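Local coordinates for metallo-beta-lactamase family protein (Thermus thermophilus, PDB 2ZO4), which binds two zinc ions in a metallo-beta-lactamase fold and is probably a hydrolase, although its natural substrate is not established, at residues 66-71 with 87-92; 35-40 with 73-78; 93-98 with 170-175; 58-63 with 80-85. All blocks are in the same frame, centred on the assembly; numbering follows the deposited sequence.

Contact 1: 66-71 with 87-92. With ZN (zinc ion), chain B.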
loop_
_atom_site.group_PDB
_atom_site.type_symbol
_atom_site.label_atom_id
_atom_site.label_comp_id
_atom_site.label_asym_id
_atom_site.label_seq_id
_atom_site.Cartn_x
_atom_site.Cartn_y
_atom_site.Cartn_z
ATOM N N ILE A 66 -15.174 -3.793 -7.286
ATOM C CA ILE A 66 -13.955 -3.877 -6.497
ATOM C C ILE A 66 -13.215 -2.546 -6.569
ATOM O O ILE A 66 -12.896 -2.061 -7.660
ATOM C CB ILE A 66 -13.021 -5.019 -6.980
ATOM C CG1 ILE A 66 -13.759 -6.369 -7.038
ATOM C CG2 ILE A 66 -11.755 -5.088 -6.114
ATOM C CD1 ILE A 66 -14.203 -6.934 -5.691
ATOM N N LEU A 67 -12.952 -1.963 -5.403
ATOM C CA LEU A 67 -12.154 -0.746 -5.308
ATOM C C LEU A 67 -10.820 -1.062 -4.633
ATOM O O LEU A 67 -10.789 -1.431 -3.462
ATOM C CB LEU A 67 -12.915 0.347 -4.539
ATOM C CG LEU A 67 -14.320 0.714 -5.045
ATOM C CD1 LEU A 67 -14.985 1.710 -4.118
ATOM C CD2 LEU A 67 -14.283 1.259 -6.474
ATOM N N LEU A 68 -9.725 -0.924 -5.377
ATOM C CA LEU A 68 -8.393 -1.239 -4.851
ATOM C C LEU A 68 -7.634 0.004 -4.414
ATOM O O LEU A 68 -7.454 0.937 -5.195
ATOM C CB LEU A 68 -7.557 -2.013 -5.883
ATOM C CG LEU A 68 -8.060 -3.383 -6.347
ATOM C CD1 LEU A 68 -7.098 -3.989 -7.367
ATOM C CD2 LEU A 68 -8.274 -4.338 -5.175
ATOM N N THR A 69 -7.176 0.004 -3.166
ATOM C CA THR A 69 -6.335 1.088 -2.666
ATOM C C THR A 69 -4.966 1.063 -3.341
ATOM O O THR A 69 -4.437 2.111 -3.708
ATOM C CB THR A 69 -6.177 1.046 -1.129
ATOM O OG1 THR A 69 -5.585 -0.198 -0.737
ATOM C CG2 THR A 69 -7.536 1.215 -0.442
ATOM N N HIS A 70 -4.414 -0.139 -3.520
ATOM C CA HIS A 70 -3.122 -0.327 -4.184
ATOM C C HIS A 70 -2.856 -1.781 -4.609
ATOM O O HIS A 70 -3.677 -2.672 -4.367
ATOM C CB HIS A 70 -1.970 0.227 -3.329
ATOM C CG HIS A 70 -1.841 -0.406 -1.972
ATOM N ND1 HIS A 70 -2.875 -0.445 -1.061
ATOM C CD2 HIS A 70 -0.781 -0.984 -1.362
ATOM C CE1 HIS A 70 -2.462 -1.034 0.047
ATOM N NE2 HIS A 70 -1.195 -1.370 -0.108
ATOM N N HIS A 71 -1.696 -1.993 -5.231
ATOM C CA HIS A 71 -1.339 -3.250 -5.893
ATOM C C HIS A 71 -0.696 -4.310 -4.996
ATOM O O HIS A 71 -0.408 -5.416 -5.470
ATOM C CB HIS A 71 -0.357 -2.968 -7.035
ATOM C CG HIS A 71 1.030 -2.662 -6.560
ATOM N ND1 HIS A 71 1.404 -1.412 -6.117
ATOM C CD2 HIS A 71 2.128 -3.447 -6.438
ATOM C CE1 HIS A 71 2.674 -1.436 -5.754
ATOM N NE2 HIS A 71 3.136 -2.658 -5.940
ATOM N N ALA A 87 -17.176 -9.196 -11.582
ATOM C CA ALA A 87 -16.948 -7.934 -10.872
ATOM C C ALA A 87 -16.134 -6.936 -11.684
ATOM O O ALA A 87 -15.266 -7.312 -12.478
ATOM C CB ALA A 87 -16.267 -8.190 -9.534
ATOM N N ARG A 88 -16.418 -5.658 -11.469
ATOM C CA ARG A 88 -15.655 -4.583 -12.088
ATOM C C ARG A 88 -14.578 -4.098 -11.121
ATOM O O ARG A 88 -14.881 -3.729 -9.985
ATOM C CB ARG A 88 -16.587 -3.440 -12.473
ATOM C CG ARG A 88 -16.048 -2.568 -13.585
ATOM C CD ARG A 88 -17.118 -2.366 -14.651
ATOM N NE ARG A 88 -18.133 -1.400 -14.247
ATOM C CZ ARG A 88 -19.332 -1.286 -14.813
ATOM N NH1 ARG A 88 -20.179 -0.369 -14.375
ATOM N NH2 ARG A 88 -19.694 -2.093 -15.807
ATOM N N VAL A 89 -13.327 -4.110 -11.577
ATOM C CA VAL A 89 -12.189 -3.740 -10.733
ATOM C C VAL A 89 -11.683 -2.328 -11.041
ATOM O O VAL A 89 -11.404 -1.995 -12.197
ATOM C CB VAL A 89 -11.031 -4.768 -10.854
ATOM C CG1 VAL A 89 -9.867 -4.394 -9.940
ATOM C CG2 VAL A 89 -11.521 -6.159 -10.513
ATOM N N PHE A 90 -11.575 -1.511 -9.993
ATOM C CA PHE A 90 -11.067 -0.148 -10.099
ATOM C C PHE A 90 -9.716 -0.016 -9.395
ATOM O O PHE A 90 -9.535 -0.518 -8.281
ATOM C CB PHE A 90 -12.066 0.845 -9.495
ATOM C CG PHE A 90 -13.321 1.022 -10.308
ATOM C CD1 PHE A 90 -13.387 1.993 -11.301
ATOM C CD2 PHE A 90 -14.443 0.226 -10.073
ATOM C CE1 PHE A 90 -14.547 2.172 -12.052
ATOM C CE2 PHE A 90 -15.606 0.395 -10.813
ATOM C CZ PHE A 90 -15.660 1.370 -11.807
ATOM N N LEU A 91 -8.784 0.673 -10.056
ATOM C CA LEU A 91 -7.402 0.803 -9.600
ATOM C C LEU A 91 -6.893 2.166 -10.051
ATOM O O LEU A 91 -7.141 2.554 -11.193
ATOM C CB LEU A 91 -6.549 -0.282 -10.264
ATOM C CG LEU A 91 -5.436 -1.088 -9.582
ATOM C CD1 LEU A 91 -4.371 -1.421 -10.621
ATOM C CD2 LEU A 91 -4.803 -0.412 -8.372
ATOM N N HIS A 92 -6.172 2.888 -9.191
ATOM C CA HIS A 92 -5.647 4.203 -9.591
ATOM C C HIS A 92 -4.681 4.114 -10.769
ATOM O O HIS A 92 -3.824 3.232 -10.812
ATOM C CB HIS A 92 -4.984 4.947 -8.432
ATOM C CG HIS A 92 -4.581 6.345 -8.780
ATOM N ND1 HIS A 92 -3.358 6.651 -9.335
ATOM C CD2 HIS A 92 -5.254 7.516 -8.684
ATOM C CE1 HIS A 92 -3.290 7.951 -9.558
ATOM N NE2 HIS A 92 -4.428 8.498 -9.172
HETATM ZN ZN ZN B . 0.517 -2.017 1.175
HETATM O O HOH W 1 -5.474 2.209 -6.377
HETATM O O HOH W 2 0.137 -3.749 2.120
#
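Leu-68 packs its CD1 methyl on Val-89 CG1 at 3.8 Å and also on Leu-91, while Ile-66 touches Ala-87 and Val-89 on the same face of the sheet. The two segments are neighbouring parallel strands joined through helices 73-76 and 79-84, a beta-alpha-beta crossover in the first sheet of the metallo-beta-lactamase fold. Branched aliphatic residues suit this face because the same helices cover it, with Phe-82 against Ile-66 and Tyr-76 against Leu-68. On the other face Leu-67 and Phe-90 run side by side, with Leu-67 CD2 3.7 Å from Phe-90 CD2. Ile-66 uses both its N and its O toward strand 88-92, spanning Val-89: N donates to Arg-88 O (2.7 Å) and O accepts from Phe-90 N (2.7 Å). Leu-68 N continues the pattern to Phe-90 O at 2.9 Å. Beyond this bond the strands part, and water 1 bridges Leu-68 O and His-92 N. The loop that follows strand 65-68 carries His-70 to the metal centre, where His-72, His-171 and Asp-190 complete the protein ligands of one zinc. Thr-69 OG1 accepts a bond from His-70 ND1 at 2.7 Å, nearly in the ring plane, which fixes the ring's rotation and directs NE2 at the zinc, 2.2 Å away.

Contact 2: 35-40 with 73-78. With ZN (zinc ion), chain C.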
loop_
_atom_site.group_PDB
_atom_site.type_symbol
_atom_site.label_atom_id
_atom_site.label_comp_id
_atom_site.label_asym_id
_atom_site.label_seq_id
_atom_site.Cartn_x
_atom_site.Cartn_y
_atom_site.Cartn_z
ATOM N N LEU A 35 -16.550 -4.278 -2.633
ATOM C CA LEU A 35 -15.438 -4.499 -1.716
ATOM C C LEU A 35 -14.319 -3.488 -1.932
ATOM O O LEU A 35 -13.914 -3.230 -3.070
ATOM C CB LEU A 35 -14.868 -5.909 -1.870
ATOM C CG LEU A 35 -15.256 -7.010 -0.879
ATOM C CD1 LEU A 35 -14.594 -8.307 -1.302
ATOM C CD2 LEU A 35 -14.864 -6.666 0.553
ATOM N N VAL A 36 -13.842 -2.913 -0.831
ATOM C CA VAL A 36 -12.608 -2.145 -0.830
ATOM C C VAL A 36 -11.499 -3.115 -0.413
ATOM O O VAL A 36 -11.462 -3.567 0.737
ATOM C CB VAL A 36 -12.677 -0.919 0.118
ATOM C CG1 VAL A 36 -11.349 -0.180 0.151
ATOM C CG2 VAL A 36 -13.800 0.024 -0.305
ATOM N N ASP A 37 -10.626 -3.439 -1.372
ATOM C CA ASP A 37 -9.546 -4.433 -1.221
ATOM C C ASP A 37 -10.068 -5.877 -1.100
ATOM O O ASP A 37 -11.251 -6.092 -0.823
ATOM C CB ASP A 37 -8.571 -4.036 -0.101
ATOM C CG ASP A 37 -7.835 -2.736 -0.410
ATOM O OD1 ASP A 37 -7.744 -2.377 -1.607
ATOM O OD2 ASP A 37 -7.347 -2.073 0.532
ATOM N N THR A 38 -9.193 -6.857 -1.340
ATOM C CA THR A 38 -9.645 -8.226 -1.639
ATOM C C THR A 38 -8.852 -9.360 -0.989
ATOM O O THR A 38 -9.149 -10.528 -1.239
ATOM C CB THR A 38 -9.628 -8.510 -3.167
ATOM O OG1 THR A 38 -8.288 -8.390 -3.666
ATOM C CG2 THR A 38 -10.540 -7.566 -3.916
ATOM N N ALA A 39 -7.857 -9.027 -0.168
ATOM C CA ALA A 39 -6.894 -10.013 0.339
ATOM C C ALA A 39 -6.211 -10.759 -0.813
ATOM O O ALA A 39 -5.911 -10.161 -1.849
ATOM C CB ALA A 39 -7.554 -10.982 1.331
ATOM N N LEU A 40 -5.977 -12.059 -0.647
ATOM C CA LEU A 40 -5.193 -12.827 -1.623
ATOM C C LEU A 40 -5.517 -14.321 -1.588
ATOM O O LEU A 40 -6.250 -14.788 -0.713
ATOM C CB LEU A 40 -3.686 -12.589 -1.418
ATOM C CG LEU A 40 -2.936 -13.268 -0.265
ATOM C CD1 LEU A 40 -1.453 -12.954 -0.370
ATOM C CD2 LEU A 40 -3.477 -12.866 1.108
ATOM N N PRO A 73 -0.004 -7.373 -2.573
ATOM C CA PRO A 73 -0.722 -8.650 -2.666
ATOM C C PRO A 73 -1.872 -8.804 -1.666
ATOM O O PRO A 73 -2.899 -9.385 -2.003
ATOM C CB PRO A 73 0.373 -9.694 -2.396
ATOM C CG PRO A 73 1.483 -8.941 -1.732
ATOM C CD PRO A 73 1.434 -7.571 -2.315
ATOM N N ASP A 74 -1.699 -8.274 -0.456
ATOM C CA ASP A 74 -2.725 -8.337 0.593
ATOM C C ASP A 74 -3.995 -7.515 0.310
ATOM O O ASP A 74 -4.992 -7.650 1.020
ATOM C CB ASP A 74 -2.125 -7.972 1.962
ATOM C CG ASP A 74 -1.383 -6.637 1.957
ATOM O OD1 ASP A 74 -0.687 -6.317 0.964
ATOM O OD2 ASP A 74 -1.488 -5.909 2.969
ATOM N N HIS A 75 -3.957 -6.674 -0.719
ATOM C CA HIS A 75 -5.102 -5.836 -1.093
ATOM C C HIS A 75 -5.614 -6.190 -2.493
ATOM O O HIS A 75 -6.804 -6.083 -2.783
ATOM C CB HIS A 75 -4.708 -4.353 -1.036
ATOM C CG HIS A 75 -4.239 -3.903 0.316
ATOM N ND1 HIS A 75 -5.040 -3.202 1.191
ATOM C CD2 HIS A 75 -3.050 -4.060 0.942
ATOM C CE1 HIS A 75 -4.368 -2.948 2.299
ATOM N NE2 HIS A 75 -3.157 -3.459 2.174
ATOM N N TYR A 76 -4.698 -6.655 -3.335
ATOM C CA TYR A 76 -4.902 -6.790 -4.775
ATOM C C TYR A 76 -5.040 -8.257 -5.207
ATOM O O TYR A 76 -5.508 -8.540 -6.315
ATOM C CB TYR A 76 -3.707 -6.109 -5.440
ATOM C CG TYR A 76 -3.445 -6.281 -6.924
ATOM C CD1 TYR A 76 -3.699 -5.244 -7.818
ATOM C CD2 TYR A 76 -2.837 -7.436 -7.418
ATOM C CE1 TYR A 76 -3.406 -5.376 -9.178
ATOM C CE2 TYR A 76 -2.555 -7.582 -8.770
ATOM C CZ TYR A 76 -2.835 -6.549 -9.642
ATOM O OH TYR A 76 -2.535 -6.698 -10.976
ATOM N N GLY A 77 -4.655 -9.173 -4.319
ATOM C CA GLY A 77 -4.509 -10.599 -4.644
ATOM C C GLY A 77 -5.716 -11.335 -5.208
ATOM O O GLY A 77 -5.566 -12.177 -6.089
ATOM N N LEU A 78 -6.909 -11.036 -4.706
ATOM C CA LEU A 78 -8.122 -11.690 -5.208
ATOM C C LEU A 78 -8.917 -10.894 -6.252
ATOM O O LEU A 78 -9.973 -11.348 -6.701
ATOM C CB LEU A 78 -9.036 -12.133 -4.058
ATOM C CG LEU A 78 -8.612 -13.360 -3.236
ATOM C CD1 LEU A 78 -9.646 -13.663 -2.160
ATOM C CD2 LEU A 78 -8.394 -14.584 -4.122
HETATM ZN ZN ZN C . -1.447 -3.614 3.305
HETATM O O HOH W 2 0.137 -3.749 2.120
#
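Leu-40 and Leu-78 have the most surface buried here, followed closely by His-75, and the three divide the work between packing and metal binding. Leu-78 CB lies 3.2 Å from Thr-38 O, and its branched end covers the backbone of Thr-38 and Leu-40. Leu-40 sets its CB 3.4 Å from Pro-73 O and its CA against Gly-77, whose lack of a side chain permits the close backbone approach. His-75 is held by its backbone and by its ring. Its carbonyl O takes bonds from Thr-38 N and Thr-38 OG1, both from the same face of the carbonyl plane; chi1 of 62° places the Thr-38 hydroxyl between the backbone N and the carbonyl carbon, within reach. The imidazole donates from ND1 to Asp-37 OD2 (2.7 Å, N-H...O 163°). The acceptor lies close to the ring plane, but the histidine approaches from above the carboxylate plane, the two planes being 83° apart. Asp-37 OD2 also bonds Thr-69 OG1. NE2 of His-75 binds zinc at 2.1 Å and Asp-74 OD2 binds it at 2.3 Å, with His-233 and Asp-190 completing the protein ligands. Adjacent Asp and His ligands at a helix start are typical of the metallo-beta-lactamase HxHxDH motif.

Contact 3: 93-98 with 170-175. With ZN (zinc ion), chain B.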
loop_
_atom_site.group_PDB
_atom_site.type_symbol
_atom_site.label_atom_id
_atom_site.label_comp_id
_atom_site.label_asym_id
_atom_site.label_seq_id
_atom_site.Cartn_x
_atom_site.Cartn_y
_atom_site.Cartn_z
ATOM N N GLU A 93 -4.832 5.054 -11.703
ATOM C CA GLU A 93 -4.101 5.072 -12.980
ATOM C C GLU A 93 -2.576 4.889 -12.862
ATOM O O GLU A 93 -1.960 4.235 -13.702
ATOM C CB GLU A 93 -4.437 6.356 -13.771
ATOM C CG GLU A 93 -4.122 7.680 -13.032
ATOM C CD GLU A 93 -4.630 8.934 -13.753
ATOM O OE1 GLU A 93 -4.931 8.869 -14.962
ATOM O OE2 GLU A 93 -4.727 9.997 -13.101
ATOM N N GLU A 94 -1.984 5.450 -11.809
ATOM C CA GLU A 94 -0.533 5.425 -11.608
ATOM C C GLU A 94 0.035 4.032 -11.266
ATOM O O GLU A 94 1.246 3.809 -11.360
ATOM C CB GLU A 94 -0.140 6.475 -10.558
ATOM C CG GLU A 94 1.357 6.655 -10.316
ATOM C CD GLU A 94 2.079 7.459 -11.393
ATOM O OE1 GLU A 94 1.451 7.911 -12.373
ATOM O OE2 GLU A 94 3.301 7.642 -11.245
ATOM N N GLU A 95 -0.836 3.099 -10.883
ATOM C CA GLU A 95 -0.425 1.713 -10.642
ATOM C C GLU A 95 -0.202 0.950 -11.944
ATOM O O GLU A 95 0.582 0.003 -11.979
ATOM C CB GLU A 95 -1.468 0.955 -9.806
ATOM C CG GLU A 95 -1.680 1.445 -8.376
ATOM C CD GLU A 95 -0.517 1.131 -7.444
ATOM O OE1 GLU A 95 0.577 1.702 -7.635
ATOM O OE2 GLU A 95 -0.705 0.327 -6.506
ATOM N N PHE A 96 -0.897 1.365 -13.003
ATOM C CA PHE A 96 -1.016 0.577 -14.239
ATOM C C PHE A 96 0.308 0.208 -14.900
ATOM O O PHE A 96 0.514 -0.951 -15.254
ATOM C CB PHE A 96 -1.949 1.270 -15.245
ATOM C CG PHE A 96 -3.415 1.006 -15.002
ATOM C CD1 PHE A 96 -4.011 1.343 -13.785
ATOM C CD2 PHE A 96 -4.207 0.439 -16.001
ATOM C CE1 PHE A 96 -5.364 1.103 -13.560
ATOM C CE2 PHE A 96 -5.562 0.197 -15.785
ATOM C CZ PHE A 96 -6.143 0.534 -14.562
ATOM N N ALA A 97 1.198 1.184 -15.059
ATOM C CA ALA A 97 2.501 0.940 -15.675
ATOM C C ALA A 97 3.555 0.528 -14.652
ATOM O O ALA A 97 4.714 0.306 -15.002
ATOM C CB ALA A 97 2.966 2.165 -16.462
ATOM N N ARG A 98 3.151 0.408 -13.390
ATOM C CA ARG A 98 4.111 0.118 -12.326
ATOM C C ARG A 98 3.791 -1.182 -11.581
ATOM O O ARG A 98 4.069 -2.267 -12.098
ATOM C CB ARG A 98 4.248 1.325 -11.386
ATOM C CG ARG A 98 4.698 2.599 -12.111
ATOM C CD ARG A 98 4.792 3.790 -11.175
ATOM N NE ARG A 98 5.189 5.016 -11.866
ATOM C CZ ARG A 98 6.443 5.353 -12.172
ATOM N NH1 ARG A 98 7.457 4.550 -11.865
ATOM N NH2 ARG A 98 6.682 6.502 -12.796
ATOM N N GLY A 170 3.319 7.113 -2.372
ATOM C CA GLY A 170 4.326 6.959 -1.328
ATOM C C GLY A 170 4.467 5.510 -0.917
ATOM O O GLY A 170 5.462 4.857 -1.240
ATOM N N HIS A 171 3.466 5.004 -0.203
ATOM C CA HIS A 171 3.395 3.588 0.131
ATOM C C HIS A 171 3.316 2.732 -1.139
ATOM O O HIS A 171 3.924 1.668 -1.221
ATOM C CB HIS A 171 2.201 3.315 1.040
ATOM C CG HIS A 171 2.049 1.875 1.413
ATOM N ND1 HIS A 171 2.859 1.260 2.342
ATOM C CD2 HIS A 171 1.197 0.923 0.967
ATOM C CE1 HIS A 171 2.503 -0.005 2.466
ATOM N NE2 HIS A 171 1.496 -0.235 1.644
ATOM N N ALA A 172 2.547 3.207 -2.115
ATOM C CA ALA A 172 2.551 2.660 -3.471
ATOM C C ALA A 172 2.320 3.815 -4.427
ATOM O O ALA A 172 1.736 4.833 -4.048
ATOM C CB ALA A 172 1.477 1.586 -3.637
ATOM N N ASP A 173 2.775 3.662 -5.666
ATOM C CA ASP A 173 2.765 4.764 -6.637
ATOM C C ASP A 173 1.358 5.281 -6.950
ATOM O O ASP A 173 1.123 6.489 -6.943
ATOM C CB ASP A 173 3.503 4.343 -7.909
ATOM C CG ASP A 173 4.922 3.871 -7.621
ATOM O OD1 ASP A 173 5.742 4.701 -7.180
ATOM O OD2 ASP A 173 5.214 2.670 -7.822
ATOM N N GLY A 174 0.434 4.361 -7.212
ATOM C CA GLY A 174 -0.966 4.710 -7.458
ATOM C C GLY A 174 -1.840 4.334 -6.278
ATOM O O GLY A 174 -2.952 3.826 -6.446
ATOM N N HIS A 175 -1.338 4.572 -5.072
ATOM C CA HIS A 175 -2.142 4.328 -3.891
ATOM C C HIS A 175 -3.280 5.340 -3.845
ATOM O O HIS A 175 -3.075 6.546 -4.041
ATOM C CB HIS A 175 -1.309 4.379 -2.613
ATOM C CG HIS A 175 -2.081 4.000 -1.389
ATOM N ND1 HIS A 175 -2.897 4.886 -0.721
ATOM C CD2 HIS A 175 -2.179 2.823 -0.728
ATOM C CE1 HIS A 175 -3.462 4.272 0.304
ATOM N NE2 HIS A 175 -3.043 3.019 0.321
HETATM ZN ZN ZN B . 0.517 -2.017 1.175
HETATM O O HOH W 3 2.844 0.798 -8.287
HETATM O O HOH W 2 0.137 -3.749 2.120
#
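Glu-95 curls over Gly-174, while Arg-98 lies across Asp-173 at about a right angle. These pairs join two loops of the metallo-beta-lactamase fold, one following strand 88-92 of the first sheet and the other joining strands 161-167 and 176-180 of the second. The Glu-95 chain bends at chi2 (-71°), which folds its carboxylate back on the turn Ala-172 to His-175. OE1 accepts from Gly-174 N at 2.7 Å, with the donor above the carboxylate plane, and OE2 bonds His-71 ND1. Glutamate suits the place because one carboxylate can serve a backbone N-H and a histidine at once. The absence of a side chain at Gly-174 lets the chain pass close to the backbone of Glu-94 and Glu-95, and Glu-94 then sets its CB 3.7 Å from Gly-174 CA. Arg-98 uses its aliphatic part here, CD lying 3.6 Å from Asp-173 CB, while its NE forms a salt bridge with Glu-94 OE2. Farther out, Arg-98 NH1 bonds Tyr-205 O and Asp-173 OD1 takes the backbone N-H of Arg-207. Three residues earlier than Gly-174 stands His-171, a zinc ligand through NE2 (2.1 Å). Water 3 joins the two acidic groups, donating to Glu-95 OE1 and, at 3.1 Å, to Asp-173 OD2.

Contact 4: 58-63 with 80-85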
loop_
_atom_site.group_PDB
_atom_site.type_symbol
_atom_site.label_atom_id
_atom_site.label_comp_id
_atom_site.label_asym_id
_atom_site.label_seq_id
_atom_site.Cartn_x
_atom_site.Cartn_y
_atom_site.Cartn_z
ATOM N N LEU A 58 -24.171 -13.210 1.782
ATOM C CA LEU A 58 -23.602 -12.956 0.460
ATOM C C LEU A 58 -22.625 -14.044 0.011
ATOM O O LEU A 58 -22.031 -14.754 0.834
ATOM C CB LEU A 58 -22.904 -11.584 0.432
ATOM C CG LEU A 58 -23.734 -10.332 0.752
ATOM C CD1 LEU A 58 -22.828 -9.141 1.070
ATOM C CD2 LEU A 58 -24.714 -9.993 -0.379
ATOM N N CYS A 59 -22.485 -14.166 -1.306
ATOM C CA CYS A 59 -21.515 -15.056 -1.936
ATOM C C CYS A 59 -20.459 -14.193 -2.610
ATOM O O CYS A 59 -20.675 -12.997 -2.802
ATOM C CB CYS A 59 -22.203 -15.927 -2.995
ATOM S SG CYS A 59 -23.707 -16.764 -2.433
ATOM N N PHE A 60 -19.329 -14.797 -2.975
ATOM C CA PHE A 60 -18.303 -14.122 -3.779
ATOM C C PHE A 60 -18.914 -13.472 -5.018
ATOM O O PHE A 60 -18.538 -12.363 -5.396
ATOM C CB PHE A 60 -17.221 -15.111 -4.237
ATOM C CG PHE A 60 -16.288 -15.567 -3.145
ATOM C CD1 PHE A 60 -15.622 -14.645 -2.341
ATOM C CD2 PHE A 60 -16.044 -16.928 -2.950
ATOM C CE1 PHE A 60 -14.745 -15.069 -1.337
ATOM C CE2 PHE A 60 -15.166 -17.363 -1.953
ATOM C CZ PHE A 60 -14.513 -16.425 -1.144
ATOM N N GLN A 61 -19.865 -14.174 -5.636
ATOM C CA GLN A 61 -20.480 -13.741 -6.894
ATOM C C GLN A 61 -21.365 -12.499 -6.746
ATOM O O GLN A 61 -21.688 -11.848 -7.743
ATOM C CB GLN A 61 -21.279 -14.888 -7.532
ATOM C CG GLN A 61 -20.437 -16.065 -8.039
ATOM C CD GLN A 61 -20.076 -17.082 -6.953
ATOM O OE1 GLN A 61 -20.400 -16.907 -5.774
ATOM N NE2 GLN A 61 -19.402 -18.154 -7.354
ATOM N N ASP A 62 -21.745 -12.178 -5.508
ATOM C CA ASP A 62 -22.558 -10.987 -5.219
ATOM C C ASP A 62 -21.762 -9.681 -5.281
ATOM O O ASP A 62 -22.338 -8.608 -5.472
ATOM C CB ASP A 62 -23.253 -11.120 -3.856
ATOM C CG ASP A 62 -24.301 -12.223 -3.838
ATOM O OD1 ASP A 62 -25.025 -12.381 -4.844
ATOM O OD2 ASP A 62 -24.402 -12.935 -2.817
ATOM N N VAL A 63 -20.445 -9.772 -5.119
ATOM C CA VAL A 63 -19.594 -8.580 -5.113
ATOM C C VAL A 63 -19.307 -8.128 -6.544
ATOM O O VAL A 63 -18.479 -8.718 -7.239
ATOM C CB VAL A 63 -18.266 -8.808 -4.353
ATOM C CG1 VAL A 63 -17.502 -7.495 -4.229
ATOM C CG2 VAL A 63 -18.519 -9.409 -2.979
ATOM N N GLY A 80 -8.525 -10.296 -9.437
ATOM C CA GLY A 80 -8.738 -11.058 -10.666
ATOM C C GLY A 80 -9.731 -12.195 -10.498
ATOM O O GLY A 80 -10.413 -12.561 -11.455
ATOM N N PHE A 81 -9.805 -12.756 -9.287
ATOM C CA PHE A 81 -10.784 -13.800 -8.967
ATOM C C PHE A 81 -12.192 -13.223 -9.002
ATOM O O PHE A 81 -13.072 -13.755 -9.681
ATOM C CB PHE A 81 -10.494 -14.456 -7.603
ATOM C CG PHE A 81 -11.635 -15.308 -7.071
ATOM C CD1 PHE A 81 -11.947 -16.536 -7.659
ATOM C CD2 PHE A 81 -12.391 -14.880 -5.980
ATOM C CE1 PHE A 81 -12.999 -17.324 -7.173
ATOM C CE2 PHE A 81 -13.444 -15.662 -5.482
ATOM C CZ PHE A 81 -13.748 -16.885 -6.082
ATOM N N PHE A 82 -12.394 -12.129 -8.269
ATOM C CA PHE A 82 -13.664 -11.413 -8.291
ATOM C C PHE A 82 -14.016 -10.945 -9.699
ATOM O O PHE A 82 -15.157 -11.104 -10.133
ATOM C CB PHE A 82 -13.655 -10.244 -7.302
ATOM C CG PHE A 82 -13.860 -10.663 -5.873
ATOM C CD1 PHE A 82 -12.801 -10.644 -4.970
ATOM C CD2 PHE A 82 -15.111 -11.088 -5.432
ATOM C CE1 PHE A 82 -12.988 -11.036 -3.644
ATOM C CE2 PHE A 82 -15.311 -11.479 -4.107
ATOM C CZ PHE A 82 -14.246 -11.454 -3.213
ATOM N N GLU A 83 -13.032 -10.411 -10.425
ATOM C CA GLU A 83 -13.243 -10.013 -11.820
ATOM C C GLU A 83 -13.703 -11.185 -12.686
ATOM O O GLU A 83 -14.575 -11.022 -13.540
ATOM C CB GLU A 83 -11.985 -9.375 -12.417
ATOM C CG GLU A 83 -12.233 -8.607 -13.713
ATOM C CD GLU A 83 -10.953 -8.302 -14.462
ATOM O OE1 GLU A 83 -10.094 -9.201 -14.565
ATOM O OE2 GLU A 83 -10.799 -7.161 -14.945
ATOM N N GLY A 84 -13.128 -12.364 -12.450
ATOM C CA GLY A 84 -13.510 -13.576 -13.180
ATOM C C GLY A 84 -14.966 -13.974 -12.990
ATOM O O GLY A 84 -15.554 -14.633 -13.852
ATOM N N LEU A 85 -15.549 -13.565 -11.865
ATOM C CA LEU A 85 -16.949 -13.856 -11.566
ATOM C C LEU A 85 -17.891 -12.785 -12.115
ATOM O O LEU A 85 -19.114 -12.933 -12.056
ATOM C CB LEU A 85 -17.158 -14.051 -10.058
ATOM C CG LEU A 85 -16.252 -15.063 -9.340
ATOM C CD1 LEU A 85 -16.336 -14.893 -7.829
ATOM C CD2 LEU A 85 -16.546 -16.517 -9.735
HETATM O O HOH W 4 -19.882 -11.056 -9.937
#
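Phe-60 receives the edge of Phe-81 over one face of its ring, CE2 of Phe-81 lying 3.7 Å from CG of Phe-60. With Phe-82 they form an aromatic cluster that packs the 3-10 segment 60-62 against helix 79-84 on the outer helical layer of the metallo-beta-lactamase fold. The Phe-60/Phe-81 pair is T-shaped, with planes at 87° and centroids 5.2 Å apart. A face of the Phe-81 ring carries Leu-85 CD1, offset toward the rim, and Arg-46 makes a cation-pi contact with the same ring. Phe-82 meets Phe-60 obliquely, its CZ 3.6 Å from Phe-60 CD1, and has Phe-60 O at its ring edge. Phenylalanines suit the junction because a flat ring can offer a face, as Phe-60 does, or an edge, as Phe-81 does. With chi1 at 167°, Phe-81 swings CG opposite its backbone N, which carries the ring out to Phe-60. Phe-82 goes deeper, meeting Val-63 and Leu-35 of strand 32-36, while helix 43-55 supports Phe-60 through Leu-49 and Leu-53. At the partly exposed margin Leu-85 CD1 touches Phe-60 CB at 3.7 Å. Beside it water 4 lies between two backbone carbonyls, Gln-61 O (3.0 Å) and Leu-85 O, the second link weak.

Overall arrangement
Contacts 1, 2 and 3 are buried and gather round the two zinc ions, sharing water 2, whereas contact 4 is partly exposed and its centre lies about 22 Å from the chain centre. Contacts 1 and 2 reach neighbouring strands of one sheet and are joined by probable hydrogen bonds, one between backbones and one between side chains. Contact 3 connects loops from both sheets and meets contact 1 through a histidine-glutamate pair. Chemistry follows place: backbone bonds and aliphatic packing in contact 1, a histidine-carboxylate bond beside backbone links in contact 2, a carboxylate meeting a backbone N-H in contact 3, aromatic packing in contact 4. One phenylalanine of contact 4 reaches inward to sheet residues of contacts 1 and 2.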